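Local structure of FAD-dependent pyridine nucleotide-disulphide oxidoreductase (Desulfovibrio vulgaris, 3IWA) at residues H90-A95 and T260-D265; G319-T324 and G329-P334; S348-G353 and A414-V419; E362-V367 and R398-Q403. The protein probably acts as a FAD-dependent oxidoreductase of the pyridine nucleotide-disulphide family, passing electrons from NADH or NADPH through flavin to a further acceptor. All blocks are in the same frame, centred on the assembly; numbering follows the deposited sequence.

Contact 1: H90-A95 and T260-D265; sequences HAIDRA and TQLARD
Leu-262, on the first turn of helix 261-266, lies against His-90, Ala-91 and Ile-92 at the end of strand 87-93, an outer strand of the three-stranded antiparallel sheet that accompanies the Rossmann-like parallel sheet in flavoproteins of this family. The short axes of strand and helix approach to 7.6 Å and cross at -41°, a separation that leaves room for one layer of aliphatic side chains.

The apolar part is a meeting of two branched chains. Ile-92 CD1 reaches Leu-262 CD2 at 4.0 Å, and the two side chains cross at about a right angle, methyl against methyl. Ile-92 suits the buried position because it also touches Leu-117 and Leu-119 on strand 116-119 of the parallel sheet, bridging helix and sheet.

The second kind of contact sets a methyl against backbone. With CG anti to its own N (chi1 -167°), Leu-262 carries CD1 over the peptide between His-90 and Ala-91, 3.6 Å from His-90 O. The N of Ala-91 is 3.7 Å from the same methyl, while the side chains of His-90 and Ala-91 set off in other directions.

Polar bonds lie around this apolar patch. In the conformer given, Arg-94 NH1 bonds to the carbonyl of Ala-266 at the end of the helix, and its NE forms a salt bridge with Asp-286. On the exposed helix surface, a long amide and a short carboxylate one turn apart are well matched: Gln-261 NE2 donates to Asp-265 OD1 at 2.7 Å, on the syn side but 29° out of the carboxylate plane.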
loop_
_atom_site.group_PDB
_atom_site.type_symbol
_atom_site.label_atom_id
_atom_site.label_comp_id
_atom_site.label_asym_id
_atom_site.label_seq_id
_atom_site.Cartn_x
_atom_site.Cartn_y
_atom_site.Cartn_z
ATOM N N HIS A 90 -14.290 30.494 -27.541
ATOM C CA HIS A 90 -15.635 31.074 -27.490
ATOM C C HIS A 90 -16.646 30.017 -27.863
ATOM O O HIS A 90 -17.715 29.960 -27.270
ATOM C CB HIS A 90 -15.737 32.302 -28.413
ATOM C CG HIS A 90 -17.141 32.710 -28.744
ATOM N ND1 HIS A 90 -17.717 32.449 -29.971
ATOM C CD2 HIS A 90 -18.080 33.368 -28.018
ATOM C CE1 HIS A 90 -18.955 32.906 -29.981
ATOM N NE2 HIS A 90 -19.201 33.471 -28.810
ATOM N N ALA A 91 -16.298 29.173 -28.823
ATOM C CA ALA A 91 -17.209 28.148 -29.296
ATOM C C ALA A 91 -16.442 27.031 -29.953
ATOM O O ALA A 91 -15.362 27.253 -30.479
ATOM C CB ALA A 91 -18.217 28.730 -30.308
ATOM N N ILE A 92 -17.027 25.842 -29.930
ATOM C CA ILE A 92 -16.485 24.695 -30.619
ATOM C C ILE A 92 -17.446 24.282 -31.716
ATOM O O ILE A 92 -18.619 24.088 -31.458
ATOM C CB ILE A 92 -16.268 23.514 -29.658
ATOM C CG1 ILE A 92 -15.174 23.868 -28.652
ATOM C CG2 ILE A 92 -15.875 22.235 -30.437
ATOM C CD1 ILE A 92 -15.004 22.868 -27.585
ATOM N N ASP A 93 -16.947 24.137 -32.938
ATOM C CA ASP A 93 -17.760 23.573 -34.008
ATOM C C ASP A 93 -17.201 22.208 -34.293
ATOM O O ASP A 93 -16.157 22.070 -34.917
ATOM C CB ASP A 93 -17.745 24.459 -35.261
ATOM C CG ASP A 93 -18.728 23.985 -36.342
ATOM O OD1 ASP A 93 -19.263 22.858 -36.242
ATOM O OD2 ASP A 93 -18.947 24.747 -37.314
ATOM N N ARG A 94 -17.932 21.210 -33.828
ATOM C CA ARG A 94 -17.508 19.819 -33.908
ATOM C C ARG A 94 -17.502 19.259 -35.327
ATOM O O ARG A 94 -16.543 18.583 -35.725
ATOM C CB ARG A 94 -18.403 18.969 -33.021
ATOM C CG ARG A 94 -18.133 19.209 -31.570
ATOM C CD ARG A 94 -19.302 18.787 -30.770
ATOM N NE ARG A 94 -19.626 17.399 -31.030
ATOM C CZ ARG A 94 -20.784 16.849 -30.714
ATOM N NH1 ARG A 94 -21.721 17.581 -30.133
ATOM N NH2 ARG A 94 -21.005 15.573 -30.974
ATOM N N ALA A 95 -18.562 19.531 -36.090
ATOM C CA ALA A 95 -18.644 19.052 -37.487
ATOM C C ALA A 95 -17.483 19.607 -38.328
ATOM O O ALA A 95 -16.823 18.865 -39.077
ATOM C CB ALA A 95 -19.993 19.420 -38.112
ATOM N N THR A 260 -18.012 23.845 -17.521
ATOM C CA THR A 260 -18.297 23.166 -18.805
ATOM C C THR A 260 -19.266 23.887 -19.820
ATOM O O THR A 260 -19.740 23.272 -20.789
ATOM C CB THR A 260 -18.829 21.735 -18.518
ATOM O OG1 THR A 260 -19.901 21.837 -17.600
ATOM C CG2 THR A 260 -17.753 20.868 -17.876
ATOM N N GLN A 261 -19.498 25.186 -19.645
ATOM C CA GLN A 261 -20.361 25.925 -20.584
ATOM C C GLN A 261 -19.998 25.690 -22.062
ATOM O O GLN A 261 -20.871 25.451 -22.885
ATOM C CB GLN A 261 -20.386 27.422 -20.301
ATOM C CG GLN A 261 -21.469 28.185 -21.123
ATOM C CD GLN A 261 -22.924 27.767 -20.772
ATOM O OE1 GLN A 261 -23.262 27.618 -19.599
ATOM N NE2 GLN A 261 -23.783 27.595 -21.798
ATOM N N LEU A 262 -18.712 25.728 -22.361
ATOM C CA LEU A 262 -18.169 25.460 -23.685
ATOM C C LEU A 262 -18.479 24.052 -24.198
ATOM O O LEU A 262 -18.732 23.862 -25.369
ATOM C CB LEU A 262 -16.659 25.708 -23.650
ATOM C CG LEU A 262 -15.920 25.774 -24.985
ATOM C CD1 LEU A 262 -16.173 27.095 -25.754
ATOM C CD2 LEU A 262 -14.424 25.576 -24.766
ATOM N N ALA A 263 -18.461 23.053 -23.337
ATOM C CA ALA A 263 -18.859 21.708 -23.744
ATOM C C ALA A 263 -20.350 21.659 -23.989
ATOM O O ALA A 263 -20.810 21.013 -24.939
ATOM C CB ALA A 263 -18.490 20.670 -22.674
ATOM N N ARG A 264 -21.095 22.311 -23.104
ATOM C CA ARG A 264 -22.551 22.361 -23.197
ATOM C C ARG A 264 -22.996 22.979 -24.534
ATOM O O ARG A 264 -23.791 22.386 -25.261
ATOM C CB ARG A 264 -23.155 23.165 -22.034
ATOM C CG ARG A 264 -24.679 23.072 -21.994
ATOM C CD ARG A 264 -25.361 23.798 -20.806
ATOM N NE ARG A 264 -24.935 23.305 -19.493
ATOM C CZ ARG A 264 -25.390 22.206 -18.880
ATOM N NH1 ARG A 264 -26.322 21.445 -19.441
ATOM N NH2 ARG A 264 -24.915 21.875 -17.675
ATOM N N ASP A 265 -22.465 24.160 -24.840
ATOM C CA ASP A 265 -22.778 24.858 -26.091
ATOM C C ASP A 265 -22.414 24.023 -27.328
ATOM O O ASP A 265 -23.060 24.117 -28.353
ATOM C CB ASP A 265 -22.031 26.197 -26.159
ATOM C CG ASP A 265 -22.449 27.175 -25.044
ATOM O OD1 ASP A 265 -23.531 27.020 -24.445
ATOM O OD2 ASP A 265 -21.679 28.106 -24.761
#

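Contact 2: G319-T324 and G329-P334; sequences GRVIGT and GDATFP
Phe-333 brings its CB, but not its ring, to Val-321: CB lies 4.4 Å from Val-321 CG2. The flat ring leads away from this contact and packs among Met-282, Met-314, Arg-317 and Gln-318, with Asn-434 of the second subunit also against Phe-333. Two carbonyls, also flat, receive Val-321. Its CG1 methyl meets Ala-331 O at 3.3 Å, and CG2 lies 3.7 Å from Thr-332 O. A branched valine can thus touch two successive peptides of the loop, one with each methyl.

The small CB of Ala-331 fits between two helix residues, 4.0 Å from Val-321 CG1 and 3.7 Å from Thr-324 CG2. Thr-324 divides its branches: chi1 -63° places OG1 beside the backbone N and sends CG2 to Ala-331. OG1 bonds to Arg-320 O, standing 37° above that carbonyl plane, and also takes the NE donor of Arg-21. Arg-320 O therefore accepts twice, the other donor being Thr-324 N.

Gly-329 N donates to Thr-324 O at 2.9 Å, the donor tilted 27° from the carbonyl plane. Lacking a CB, Gly-329 leaves space for the nearby Thr-324 CG2.

Both elements meet the second subunit: Thr-332 OG1 on the loop hydrogen-bonds to Glu-430 of that subunit, and Arg-320 on the helix forms a salt bridge with its Asp-458. The arrangement is that of the last turns of a helix tied by one backbone bond to a loop that doubles back along them before the chain goes on to strand 340-343.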
loop_
_atom_site.group_PDB
_atom_site.type_symbol
_atom_site.label_atom_id
_atom_site.label_comp_id
_atom_site.label_asym_id
_atom_site.label_seq_id
_atom_site.Cartn_x
_atom_site.Cartn_y
_atom_site.Cartn_z
ATOM N N GLY A 319 -4.052 12.631 -17.885
ATOM C CA GLY A 319 -3.370 13.367 -18.930
ATOM C C GLY A 319 -2.501 12.469 -19.771
ATOM O O GLY A 319 -2.478 12.591 -21.008
ATOM N N ARG A 320 -1.793 11.556 -19.100
ATOM C CA ARG A 320 -0.924 10.630 -19.784
ATOM C C ARG A 320 -1.725 9.791 -20.731
ATOM O O ARG A 320 -1.348 9.634 -21.871
ATOM C CB ARG A 320 -0.174 9.755 -18.809
ATOM C CG ARG A 320 0.859 8.902 -19.484
ATOM C CD ARG A 320 1.742 8.200 -18.444
ATOM N NE ARG A 320 3.030 7.818 -19.008
ATOM C CZ ARG A 320 3.299 6.659 -19.576
ATOM N NH1 ARG A 320 4.514 6.456 -20.035
ATOM N NH2 ARG A 320 2.386 5.708 -19.688
ATOM N N VAL A 321 -2.846 9.265 -20.262
ATOM C CA VAL A 321 -3.715 8.450 -21.103
ATOM C C VAL A 321 -4.238 9.293 -22.255
ATOM O O VAL A 321 -4.282 8.793 -23.375
ATOM C CB VAL A 321 -4.886 7.830 -20.297
ATOM C CG1 VAL A 321 -6.014 7.291 -21.190
ATOM C CG2 VAL A 321 -4.352 6.729 -19.326
ATOM N N ILE A 322 -4.601 10.567 -22.013
ATOM C CA ILE A 322 -5.112 11.362 -23.107
ATOM C C ILE A 322 -3.975 11.575 -24.133
ATOM O O ILE A 322 -4.167 11.420 -25.328
ATOM C CB ILE A 322 -5.740 12.713 -22.668
ATOM C CG1 ILE A 322 -7.012 12.469 -21.846
ATOM C CG2 ILE A 322 -5.989 13.588 -23.932
ATOM C CD1 ILE A 322 -7.524 13.673 -21.044
ATOM N N GLY A 323 -2.783 11.865 -23.656
ATOM C CA GLY A 323 -1.595 11.990 -24.524
ATOM C C GLY A 323 -1.332 10.843 -25.490
ATOM O O GLY A 323 -1.083 11.041 -26.689
ATOM N N THR A 324 -1.403 9.639 -24.949
ATOM C CA THR A 324 -1.202 8.392 -25.665
ATOM C C THR A 324 -2.316 8.148 -26.664
ATOM O O THR A 324 -2.070 7.688 -27.800
ATOM C CB THR A 324 -1.100 7.241 -24.598
ATOM O OG1 THR A 324 0.044 7.489 -23.779
ATOM C CG2 THR A 324 -0.991 5.850 -25.208
ATOM N N GLY A 329 -2.931 5.673 -29.664
ATOM C CA GLY A 329 -2.850 4.515 -28.740
ATOM C C GLY A 329 -4.224 4.094 -28.253
ATOM O O GLY A 329 -5.228 4.628 -28.701
ATOM N N ASP A 330 -4.269 3.147 -27.315
ATOM C CA ASP A 330 -5.534 2.712 -26.733
ATOM C C ASP A 330 -5.327 2.464 -25.230
ATOM O O ASP A 330 -5.733 1.454 -24.675
ATOM C CB ASP A 330 -6.040 1.472 -27.466
ATOM C CG ASP A 330 -7.510 1.183 -27.212
ATOM O OD1 ASP A 330 -8.338 2.125 -27.186
ATOM O OD2 ASP A 330 -7.843 -0.011 -27.051
ATOM N N ALA A 331 -4.659 3.411 -24.596
ATOM C CA ALA A 331 -4.564 3.480 -23.141
ATOM C C ALA A 331 -5.929 3.793 -22.470
ATOM O O ALA A 331 -6.727 4.568 -22.997
ATOM C CB ALA A 331 -3.492 4.540 -22.741
ATOM N N THR A 332 -6.167 3.170 -21.307
ATOM C CA THR A 332 -7.406 3.326 -20.543
ATOM C C THR A 332 -7.203 3.796 -19.100
ATOM O O THR A 332 -6.177 3.562 -18.492
ATOM C CB THR A 332 -8.205 2.010 -20.509
ATOM O OG1 THR A 332 -7.439 0.999 -19.848
ATOM C CG2 THR A 332 -8.543 1.550 -21.922
ATOM N N PHE A 333 -8.203 4.486 -18.584
ATOM C CA PHE A 333 -8.261 4.939 -17.185
ATOM C C PHE A 333 -9.633 4.517 -16.693
ATOM O O PHE A 333 -10.646 4.986 -17.213
ATOM C CB PHE A 333 -8.087 6.449 -17.088
ATOM C CG PHE A 333 -7.913 6.930 -15.704
ATOM C CD1 PHE A 333 -6.670 6.897 -15.090
ATOM C CD2 PHE A 333 -9.002 7.370 -14.973
ATOM C CE1 PHE A 333 -6.531 7.321 -13.784
ATOM C CE2 PHE A 333 -8.858 7.785 -13.688
ATOM C CZ PHE A 333 -7.642 7.769 -13.093
ATOM N N PRO A 334 -9.687 3.575 -15.726
ATOM C CA PRO A 334 -10.941 2.868 -15.412
ATOM C C PRO A 334 -11.973 3.653 -14.597
ATOM O O PRO A 334 -13.169 3.314 -14.592
ATOM C CB PRO A 334 -10.466 1.661 -14.594
ATOM C CG PRO A 334 -9.209 2.165 -13.873
ATOM C CD PRO A 334 -8.545 3.079 -14.935
#

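Contact 3: S348-G353 and A414-V419; sequences SASGAG and ARINAV
Ile-416 points from helix 409-423 at Ser-350 and Gly-351 of strand 348-353. Its CB lies 3.9 Å from Ser-350 OG, and there the chain forks. CG2, anti to the backbone N, passes the serine hydroxyl at 3.7 Å and reaches Gly-351 N at 3.8 Å. The other branch runs alongside the serine: CG1 is 3.8 Å from Ser-350 CB. The turn at chi2 (-52°) brings the tip CD1 to 3.9 Å from Ser-350 O, so the isoleucine touches both the side chain and the backbone of one residue.

Serine is short enough to lie under a beta-branched side chain, and its buried OG is satisfied by bonding to Trp-340 O on the neighbouring strand 340-343. Gly-351 takes part through its backbone N.

Ile-416 also packs on Ile-402, so the helix packs on strands 348-353 and 399-406, neighbours in the antiparallel sheet. Val-438 of the second subunit touches both Ser-350 and Ile-416. On another side of the helix, Asn-417 ND2 bonds to Ala-414 O of the second subunit, which places this helix in the dimer interface, packed on its own sheet and bonded to the partner chain.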
loop_
_atom_site.group_PDB
_atom_site.type_symbol
_atom_site.label_atom_id
_atom_site.label_comp_id
_atom_site.label_asym_id
_atom_site.label_seq_id
_atom_site.Cartn_x
_atom_site.Cartn_y
_atom_site.Cartn_z
ATOM N N SER A 348 -1.654 13.470 10.459
ATOM C CA SER A 348 -2.005 13.311 9.069
ATOM C C SER A 348 -3.239 12.472 9.017
ATOM O O SER A 348 -3.409 11.606 9.838
ATOM C CB SER A 348 -0.910 12.583 8.331
ATOM O OG SER A 348 0.189 13.450 8.143
ATOM N N ALA A 349 -4.102 12.741 8.060
ATOM C CA ALA A 349 -5.272 11.937 7.834
ATOM C C ALA A 349 -5.217 11.420 6.394
ATOM O O ALA A 349 -4.705 12.100 5.525
ATOM C CB ALA A 349 -6.526 12.757 8.068
ATOM N N SER A 350 -5.756 10.227 6.140
ATOM C CA SER A 350 -5.725 9.633 4.806
ATOM C C SER A 350 -6.839 8.625 4.653
ATOM O O SER A 350 -7.357 8.156 5.635
ATOM C CB SER A 350 -4.362 8.987 4.551
ATOM O OG SER A 350 -4.273 8.618 3.197
ATOM N N GLY A 351 -7.222 8.317 3.417
ATOM C CA GLY A 351 -8.376 7.426 3.139
ATOM C C GLY A 351 -8.672 7.136 1.652
ATOM O O GLY A 351 -7.970 7.580 0.772
ATOM N N ALA A 352 -9.707 6.364 1.395
ATOM C CA ALA A 352 -10.091 5.968 0.050
ATOM C C ALA A 352 -11.455 5.369 0.140
ATOM O O ALA A 352 -11.768 4.769 1.133
ATOM C CB ALA A 352 -9.113 4.955 -0.564
ATOM N N GLY A 353 -12.251 5.523 -0.902
ATOM C CA GLY A 353 -13.554 4.936 -0.943
ATOM C C GLY A 353 -14.519 5.719 -0.053
ATOM O O GLY A 353 -14.312 6.906 0.240
ATOM N N ALA A 414 1.125 4.053 4.222
ATOM C CA ALA A 414 1.415 2.670 3.870
ATOM C C ALA A 414 0.249 1.709 4.109
ATOM O O ALA A 414 0.120 0.677 3.435
ATOM C CB ALA A 414 2.689 2.174 4.616
ATOM N N ARG A 415 -0.570 2.036 5.097
ATOM C CA ARG A 415 -1.678 1.210 5.477
ATOM C C ARG A 415 -2.834 1.560 4.540
ATOM O O ARG A 415 -3.492 0.700 4.003
ATOM C CB ARG A 415 -2.020 1.507 6.948
ATOM C CG ARG A 415 -1.705 0.450 8.018
ATOM C CD ARG A 415 -0.360 -0.250 8.005
ATOM N NE ARG A 415 0.683 0.653 8.412
ATOM C CZ ARG A 415 1.791 0.324 9.059
ATOM N NH1 ARG A 415 2.651 1.292 9.337
ATOM N NH2 ARG A 415 2.057 -0.928 9.440
ATOM N N ILE A 416 -3.105 2.835 4.338
ATOM C CA ILE A 416 -4.171 3.223 3.401
ATOM C C ILE A 416 -3.907 2.766 1.945
ATOM O O ILE A 416 -4.823 2.324 1.238
ATOM C CB ILE A 416 -4.405 4.772 3.432
ATOM C CG1 ILE A 416 -4.880 5.240 4.820
ATOM C CG2 ILE A 416 -5.395 5.185 2.365
ATOM C CD1 ILE A 416 -6.099 4.483 5.413
ATOM N N ASN A 417 -2.656 2.891 1.490
ATOM C CA ASN A 417 -2.300 2.477 0.124
ATOM C C ASN A 417 -2.571 1.024 -0.114
ATOM O O ASN A 417 -3.074 0.661 -1.162
ATOM C CB ASN A 417 -0.811 2.681 -0.145
ATOM C CG ASN A 417 -0.478 4.069 -0.658
ATOM O OD1 ASN A 417 -1.366 4.893 -0.910
ATOM N ND2 ASN A 417 0.822 4.323 -0.844
ATOM N N ALA A 418 -2.206 0.191 0.866
ATOM C CA ALA A 418 -2.380 -1.255 0.744
ATOM C C ALA A 418 -3.797 -1.577 0.386
ATOM O O ALA A 418 -4.041 -2.445 -0.453
ATOM C CB ALA A 418 -1.982 -1.990 2.035
ATOM N N VAL A 419 -4.733 -0.928 1.062
ATOM C CA VAL A 419 -6.132 -1.196 0.844
ATOM C C VAL A 419 -6.710 -0.413 -0.357
ATOM O O VAL A 419 -7.546 -0.941 -1.098
ATOM C CB VAL A 419 -6.928 -0.913 2.147
ATOM C CG1 VAL A 419 -8.387 -1.094 1.907
ATOM C CG2 VAL A 419 -6.400 -1.795 3.326
#

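Contact 4: E362-V367 and R398-Q403; sequences EGYDAV and RVLGIQ
Leu-400, the residue most buried by this contact, sets its two methyls against two different flat groups. CD1 goes to Tyr-364 and CD2 to Arg-398, its near neighbour in the chain. Such a forked aliphatic side chain suits a place between an aromatic ring and a guanidinium group, both of which have flat faces to offer.

Tyr-364 receives CD1 over one face in a CH-pi contact. The methyl is 3.9 Å from the ring centroid and 25° off the normal. It sits nearer the base of the ring than the hydroxyl end, 3.6 Å from Tyr-364 CG, and on the side away from the tyrosine hydroxyl the same methyl is 4.3 Å from Ala-366 CB. The first torsion of Tyr-364 turns CG beside its backbone N, which directs the ring so that Leu-400 comes over its face at an oblique angle.

Arg-398 bends at chi3 and swings its guanidinium back over Leu-400, so that CD2 stands 3.8 Å above the centre of that plane. The ring and guanidinium planes are 81° apart. Tyr-364 OH comes only to 4.1 Å from Arg-398 NH1, too far to bond, whereas NH2 donates to Val-302 O.

Ala-359 of helix 356-361 touches both Ala-366 and Leu-400, its short side chain adding a small apolar surface. Strands 366-372 and 399-406 are not neighbours, since 386-393 runs between them, and the contact bridges that middle strand on one face of the antiparallel sheet. Leu-400 and Gly-401 both face Val-391, a classic beta bulge in the sheet of the dimerisation domain.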
loop_
_atom_site.group_PDB
_atom_site.type_symbol
_atom_site.label_atom_id
_atom_site.label_comp_id
_atom_site.label_asym_id
_atom_site.label_seq_id
_atom_site.Cartn_x
_atom_site.Cartn_y
_atom_site.Cartn_z
ATOM N N GLU A 362 -25.578 6.215 0.420
ATOM C CA GLU A 362 -25.791 5.426 -0.808
ATOM C C GLU A 362 -26.732 4.263 -0.577
ATOM O O GLU A 362 -27.022 3.516 -1.518
ATOM C CB GLU A 362 -24.477 4.832 -1.314
ATOM C CG GLU A 362 -23.440 5.850 -1.788
ATOM C CD GLU A 362 -23.770 6.488 -3.137
ATOM O OE1 GLU A 362 -24.748 6.055 -3.803
ATOM O OE2 GLU A 362 -23.020 7.410 -3.531
ATOM N N GLY A 363 -27.155 4.085 0.676
ATOM C CA GLY A 363 -28.046 3.004 1.058
ATOM C C GLY A 363 -27.420 1.629 1.256
ATOM O O GLY A 363 -28.106 0.621 1.111
ATOM N N TYR A 364 -26.120 1.566 1.555
ATOM C CA TYR A 364 -25.518 0.300 1.989
ATOM C C TYR A 364 -25.845 0.138 3.450
ATOM O O TYR A 364 -25.809 1.116 4.208
ATOM C CB TYR A 364 -23.962 0.261 1.839
ATOM C CG TYR A 364 -23.485 0.207 0.422
ATOM C CD1 TYR A 364 -23.433 -0.991 -0.277
ATOM C CD2 TYR A 364 -23.115 1.376 -0.237
ATOM C CE1 TYR A 364 -23.020 -1.022 -1.600
ATOM C CE2 TYR A 364 -22.714 1.356 -1.539
ATOM C CZ TYR A 364 -22.665 0.168 -2.216
ATOM O OH TYR A 364 -22.256 0.220 -3.518
ATOM N N ASP A 365 -26.126 -1.089 3.842
ATOM C CA ASP A 365 -26.171 -1.458 5.240
ATOM C C ASP A 365 -24.728 -1.574 5.771
ATOM O O ASP A 365 -24.205 -2.651 5.962
ATOM C CB ASP A 365 -26.948 -2.784 5.360
ATOM C CG ASP A 365 -27.075 -3.301 6.809
ATOM O OD1 ASP A 365 -26.721 -2.580 7.771
ATOM O OD2 ASP A 365 -27.530 -4.461 6.949
ATOM N N ALA A 366 -24.088 -0.440 6.019
ATOM C CA ALA A 366 -22.658 -0.408 6.269
ATOM C C ALA A 366 -22.351 -0.292 7.723
ATOM O O ALA A 366 -23.109 0.291 8.466
ATOM C CB ALA A 366 -22.041 0.763 5.556
ATOM N N VAL A 367 -21.189 -0.794 8.119
ATOM C CA VAL A 367 -20.725 -0.633 9.477
ATOM C C VAL A 367 -19.308 -0.083 9.476
ATOM O O VAL A 367 -18.487 -0.434 8.645
ATOM C CB VAL A 367 -20.839 -1.965 10.282
ATOM C CG1 VAL A 367 -20.798 -3.165 9.372
ATOM C CG2 VAL A 367 -19.748 -2.084 11.281
ATOM N N ARG A 398 -18.323 -6.766 1.633
ATOM C CA ARG A 398 -17.393 -5.969 0.800
ATOM C C ARG A 398 -16.846 -4.840 1.633
ATOM O O ARG A 398 -17.552 -4.283 2.477
ATOM C CB ARG A 398 -18.071 -5.359 -0.390
ATOM C CG ARG A 398 -18.107 -6.208 -1.590
ATOM C CD ARG A 398 -18.707 -5.411 -2.765
ATOM N NE ARG A 398 -17.896 -4.247 -3.115
ATOM C CZ ARG A 398 -18.372 -3.095 -3.594
ATOM N NH1 ARG A 398 -19.674 -2.911 -3.771
ATOM N NH2 ARG A 398 -17.530 -2.108 -3.877
ATOM N N VAL A 399 -15.575 -4.538 1.425
ATOM C CA VAL A 399 -14.961 -3.371 2.037
ATOM C C VAL A 399 -15.286 -2.208 1.110
ATOM O O VAL A 399 -15.083 -2.311 -0.057
ATOM C CB VAL A 399 -13.450 -3.573 2.236
ATOM C CG1 VAL A 399 -12.835 -2.345 2.788
ATOM C CG2 VAL A 399 -13.177 -4.765 3.197
ATOM N N LEU A 400 -15.847 -1.126 1.645
ATOM C CA LEU A 400 -16.275 0.006 0.827
ATOM C C LEU A 400 -15.325 1.197 0.949
ATOM O O LEU A 400 -15.417 2.158 0.182
ATOM C CB LEU A 400 -17.705 0.442 1.209
ATOM C CG LEU A 400 -18.819 -0.614 1.146
ATOM C CD1 LEU A 400 -20.184 -0.178 1.742
ATOM C CD2 LEU A 400 -18.989 -1.132 -0.271
ATOM N N GLY A 401 -14.463 1.149 1.949
ATOM C CA GLY A 401 -13.618 2.260 2.272
ATOM C C GLY A 401 -12.784 2.044 3.510
ATOM O O GLY A 401 -13.012 1.109 4.295
ATOM N N ILE A 402 -11.817 2.940 3.669
ATOM C CA ILE A 402 -10.879 2.901 4.727
ATOM C C ILE A 402 -10.406 4.330 4.940
ATOM O O ILE A 402 -10.178 5.028 3.963
ATOM C CB ILE A 402 -9.718 1.936 4.423
ATOM C CG1 ILE A 402 -8.822 1.828 5.634
ATOM C CG2 ILE A 402 -8.900 2.358 3.188
ATOM C CD1 ILE A 402 -7.812 0.725 5.546
ATOM N N GLN A 403 -10.350 4.771 6.208
ATOM C CA GLN A 403 -9.747 6.033 6.571
ATOM C C GLN A 403 -8.907 5.930 7.835
ATOM O O GLN A 403 -9.030 5.015 8.570
ATOM C CB GLN A 403 -10.808 7.066 6.828
ATOM C CG GLN A 403 -11.698 7.366 5.667
ATOM C CD GLN A 403 -12.816 6.444 5.575
ATOM O OE1 GLN A 403 -13.399 6.093 6.584
ATOM N NE2 GLN A 403 -13.165 6.036 4.356
#

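In the fold
From the N terminus, contact 1 closes first, over a loop of 164 residues that includes the whole second parallel sheet, probably the NAD(P)-binding part, and returns to the first, probably FAD-binding, part. Contact 2 follows in series as a tight return at the end of helix 314-326. Farther on, contact 3 spans 60 residues of the dimerisation domain, and contact 4 is nested inside its loop. Contacts 3 and 4 touch: Ala-352 N probably bonds to Ile-402 O, and strands 348-353 and 399-406 are neighbours in one sheet. Contacts 2 and 3, with centres about 25 Å apart, both meet the second subunit.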